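Local coordinates for protein MGS-MChE2 (PDB 5JD6) that is an alpha/beta hydrolase that probably works as an esterase, cleaving carboxylic ester bonds, presumably with a serine nucleophile, at residues T195-G200 against R216-A221. Sequence-based numbering, arbitrary orientation.
Sequences TCIIWG and RLLPDA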
ATOM      1  N   THR A 195     -12.341  -1.282  -5.692  1.00 40.47           N
ATOM      2  CA  THR A 195     -11.211  -0.440  -5.329  1.00 35.17           C
ATOM      3  C   THR A 195     -11.642   0.903  -4.753  1.00 32.53           C
ATOM      4  O   THR A 195     -12.486   1.597  -5.319  1.00 30.92           O
ATOM      5  CB  THR A 195     -10.293  -0.194  -6.540  1.00 36.29           C
ATOM      6  OG1 THR A 195      -9.819  -1.450  -7.041  1.00 39.14           O
ATOM      7  CG2 THR A 195      -9.104   0.668  -6.144  1.00 35.15           C
ATOM      8  N   CYS A 196     -11.056   1.261  -3.616  1.00 27.12           N
ATOM      9  CA  CYS A 196     -11.295   2.560  -3.006  1.00 31.57           C
ATOM     10  C   CYS A 196     -10.077   3.451  -3.201  1.00 32.27           C
ATOM     11  O   CYS A 196      -8.971   3.106  -2.783  1.00 29.55           O
ATOM     12  CB  CYS A 196     -11.614   2.412  -1.519  1.00 25.86           C
ATOM     13  SG  CYS A 196     -12.042   3.959  -0.692  1.00 31.70           S
ATOM     14  N   ILE A 197     -10.279   4.595  -3.843  1.00 35.74           N
ATOM     15  CA  ILE A 197      -9.185   5.524  -4.082  1.00 29.10           C
ATOM     16  C   ILE A 197      -9.387   6.806  -3.284  1.00 29.67           C
ATOM     17  O   ILE A 197     -10.275   7.601  -3.583  1.00 31.36           O
ATOM     18  CB  ILE A 197      -9.052   5.866  -5.577  1.00 34.12           C
ATOM     19  CG1 ILE A 197      -9.178   4.602  -6.426  1.00 31.42           C
ATOM     20  CG2 ILE A 197      -7.732   6.565  -5.844  1.00 31.87           C
ATOM     21  CD1 ILE A 197      -9.286   4.877  -7.909  1.00 34.05           C
ATOM     22  N   ILE A 198      -8.561   6.988  -2.259  1.00 28.67           N
ATOM     23  CA  ILE A 198      -8.601   8.191  -1.435  1.00 32.58           C
ATOM     24  C   ILE A 198      -7.359   9.027  -1.717  1.00 36.57           C
ATOM     25  O   ILE A 198      -6.250   8.506  -1.727  1.00 30.23           O
ATOM     26  CB  ILE A 198      -8.680   7.846   0.064  1.00 28.35           C
ATOM     27  CG1 ILE A 198      -9.877   6.930   0.333  1.00 29.43           C
ATOM     28  CG2 ILE A 198      -8.775   9.113   0.899  1.00 34.04           C
ATOM     29  CD1 ILE A 198      -9.986   6.465   1.766  1.00 26.38           C
ATOM     30  N   TRP A 199      -7.536  10.321  -1.953  1.00 33.21           N
ATOM     31  CA  TRP A 199      -6.420  11.132  -2.424  1.00 35.07           C
ATOM     32  C   TRP A 199      -6.411  12.537  -1.834  1.00 41.92           C
ATOM     33  O   TRP A 199      -7.463  13.134  -1.611  1.00 49.35           O
ATOM     34  CB  TRP A 199      -6.458  11.217  -3.950  1.00 36.44           C
ATOM     35  CG  TRP A 199      -5.119  11.125  -4.611  1.00 44.95           C
ATOM     36  CD1 TRP A 199      -4.255  12.151  -4.865  1.00 47.00           C
ATOM     37  CD2 TRP A 199      -4.496   9.940  -5.119  1.00 44.92           C
ATOM     38  NE1 TRP A 199      -3.131  11.677  -5.496  1.00 47.38           N
ATOM     39  CE2 TRP A 199      -3.253  10.322  -5.665  1.00 48.62           C
ATOM     40  CE3 TRP A 199      -4.867   8.593  -5.166  1.00 41.91           C
ATOM     41  CZ2 TRP A 199      -2.380   9.405  -6.247  1.00 49.35           C
ATOM     42  CZ3 TRP A 199      -3.999   7.684  -5.744  1.00 44.44           C
ATOM     43  CH2 TRP A 199      -2.770   8.094  -6.276  1.00 46.25           C
ATOM     44  N   GLY A 200      -5.215  13.060  -1.584  1.00 38.85           N
ATOM     45  CA  GLY A 200      -5.068  14.452  -1.204  1.00 50.39           C
ATOM     46  C   GLY A 200      -5.342  15.329  -2.411  1.00 56.28           C
ATOM     47  O   GLY A 200      -4.864  15.042  -3.508  1.00 59.74           O
ATOM     48  N   ARG A 216     -10.579   6.246 -13.964  1.00 53.27           N
ATOM     49  CA  ARG A 216     -10.961   6.029 -15.358  1.00 57.68           C
ATOM     50  C   ARG A 216     -10.822   4.569 -15.772  1.00 58.95           C
ATOM     51  O   ARG A 216     -11.778   3.948 -16.236  1.00 61.83           O
ATOM     52  CB  ARG A 216     -10.113   6.896 -16.295  1.00 56.76           C
ATOM     53  CG  ARG A 216     -10.527   8.354 -16.371  1.00 57.30           C
ATOM     54  CD  ARG A 216      -9.908   9.048 -17.580  1.00 66.56           C
ATOM     55  NE  ARG A 216      -8.448   8.976 -17.590  1.00 73.54           N
ATOM     56  CZ  ARG A 216      -7.739   8.234 -18.436  1.00 77.82           C
ATOM     57  NH1 ARG A 216      -8.353   7.493 -19.348  1.00 78.45           N
ATOM     58  NH2 ARG A 216      -6.413   8.234 -18.372  1.00 77.35           N
ATOM     59  N   LEU A 217      -9.621   4.030 -15.598  1.00 54.45           N
ATOM     60  CA  LEU A 217      -9.281   2.715 -16.124  1.00 52.29           C
ATOM     61  C   LEU A 217      -9.912   1.572 -15.329  1.00 58.94           C
ATOM     62  O   LEU A 217     -10.459   0.639 -15.912  1.00 66.33           O
ATOM     63  CB  LEU A 217      -7.761   2.557 -16.168  1.00 60.04           C
ATOM     64  CG  LEU A 217      -7.039   3.651 -16.959  1.00 53.99           C
ATOM     65  CD1 LEU A 217      -5.529   3.519 -16.836  1.00 59.04           C
ATOM     66  CD2 LEU A 217      -7.464   3.623 -18.419  1.00 58.69           C
ATOM     67  N   LEU A 218      -9.838   1.646 -14.003  1.00 46.57           N
ATOM     68  CA  LEU A 218     -10.415   0.606 -13.152  1.00 51.70           C
ATOM     69  C   LEU A 218     -11.926   0.502 -13.342  1.00 58.72           C
ATOM     70  O   LEU A 218     -12.638   1.503 -13.252  1.00 66.14           O
ATOM     71  CB  LEU A 218     -10.091   0.872 -11.680  1.00 44.76           C
ATOM     72  CG  LEU A 218      -8.670   0.538 -11.222  1.00 47.64           C
ATOM     73  CD1 LEU A 218      -8.453   0.993  -9.789  1.00 41.74           C
ATOM     74  CD2 LEU A 218      -8.404  -0.953 -11.357  1.00 39.12           C
ATOM     75  N   PRO A 219     -12.417  -0.718 -13.608  1.00 55.32           N
ATOM     76  CA  PRO A 219     -13.844  -0.960 -13.855  1.00 58.14           C
ATOM     77  C   PRO A 219     -14.715  -0.705 -12.626  1.00 57.34           C
ATOM     78  O   PRO A 219     -15.769  -0.082 -12.744  1.00 64.13           O
ATOM     79  CB  PRO A 219     -13.884  -2.439 -14.254  1.00 53.11           C
ATOM     80  CG  PRO A 219     -12.666  -3.033 -13.638  1.00 55.93           C
ATOM     81  CD  PRO A 219     -11.623  -1.956 -13.689  1.00 55.93           C
ATOM     82  N   ASP A 220     -14.275  -1.178 -11.465  1.00 53.91           N
ATOM     83  CA  ASP A 220     -15.048  -1.023 -10.237  1.00 53.90           C
ATOM     84  C   ASP A 220     -14.243  -0.283  -9.174  1.00 52.64           C
ATOM     85  O   ASP A 220     -13.608  -0.903  -8.321  1.00 56.38           O
ATOM     86  CB  ASP A 220     -15.492  -2.390  -9.712  1.00 55.94           C
ATOM     87  CG  ASP A 220     -16.418  -2.285  -8.516  1.00 63.46           C
ATOM     88  OD1 ASP A 220     -17.039  -1.217  -8.331  1.00 70.11           O
ATOM     89  OD2 ASP A 220     -16.526  -3.274  -7.759  1.00 66.98           O
ATOM     90  N   ALA A 221     -14.276   1.045  -9.229  1.00 52.28           N
ATOM     91  CA  ALA A 221     -13.507   1.863  -8.299  1.00 47.84           C
ATOM     92  C   ALA A 221     -14.263   3.120  -7.874  1.00 50.48           C
ATOM     93  O   ALA A 221     -15.034   3.687  -8.648  1.00 61.44           O
ATOM     94  CB  ALA A 221     -12.169   2.240  -8.914  1.00 43.51           C
TER
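Thr195 opens the strand 195-200 and pairs in parallel with Ala221, the first residue of the strand 221-226, their CA atoms 4.4 Å apart. One backbone hydrogen bond links the two segments: Thr195 N donates to Asp220 O at 2.9 Å, the donor lying in the plane of the Asp220 carbonyl, though the angle at the hydrogen is only 144°. Just past it, Ala221 CA comes to 3.2 Å from Thr195 O, a CA-H...O contact. From there the pairing passes to Asp222 and Tyr224, which continue the backbone bonding to Thr195 and Ile197.

Above the joined backbones, the CB atoms of Thr195 and Ala221 lie side by side on one face of the sheet, 3.9 Å apart. Ile197, two residues along the strand, shares that face; its CG1 branch stands anti to the carbonyl carbon (chi1 -44°) and reaches back with CD1 to 4.0 Å from Ala221 CB. This is the closing end of a beta-alpha-beta crossover in the alpha/beta hydrolase fold: the chain leaves strand 195-200, runs through helix 208-217 and returns as 221-226, the last strand of the sheet.

Leu218, where the chain drops out of helical conformation, turns its side chain back over the start of the strand. Its CD1 meets Thr195 CG2 at 3.7 Å, the two side chains crossing at about a right angle, and touches Ile197 CD1 more loosely at 4.4 Å. Thr195 has its methyl anti to the backbone N (chi1 -59° for OG1), which presents CG2 to the leucine while OG1 hydrogen-bonds to Thr193 O. Asp220 contributes its carbonyl here; its carboxylate forms a salt bridge with Arg252 of the C-terminal helix.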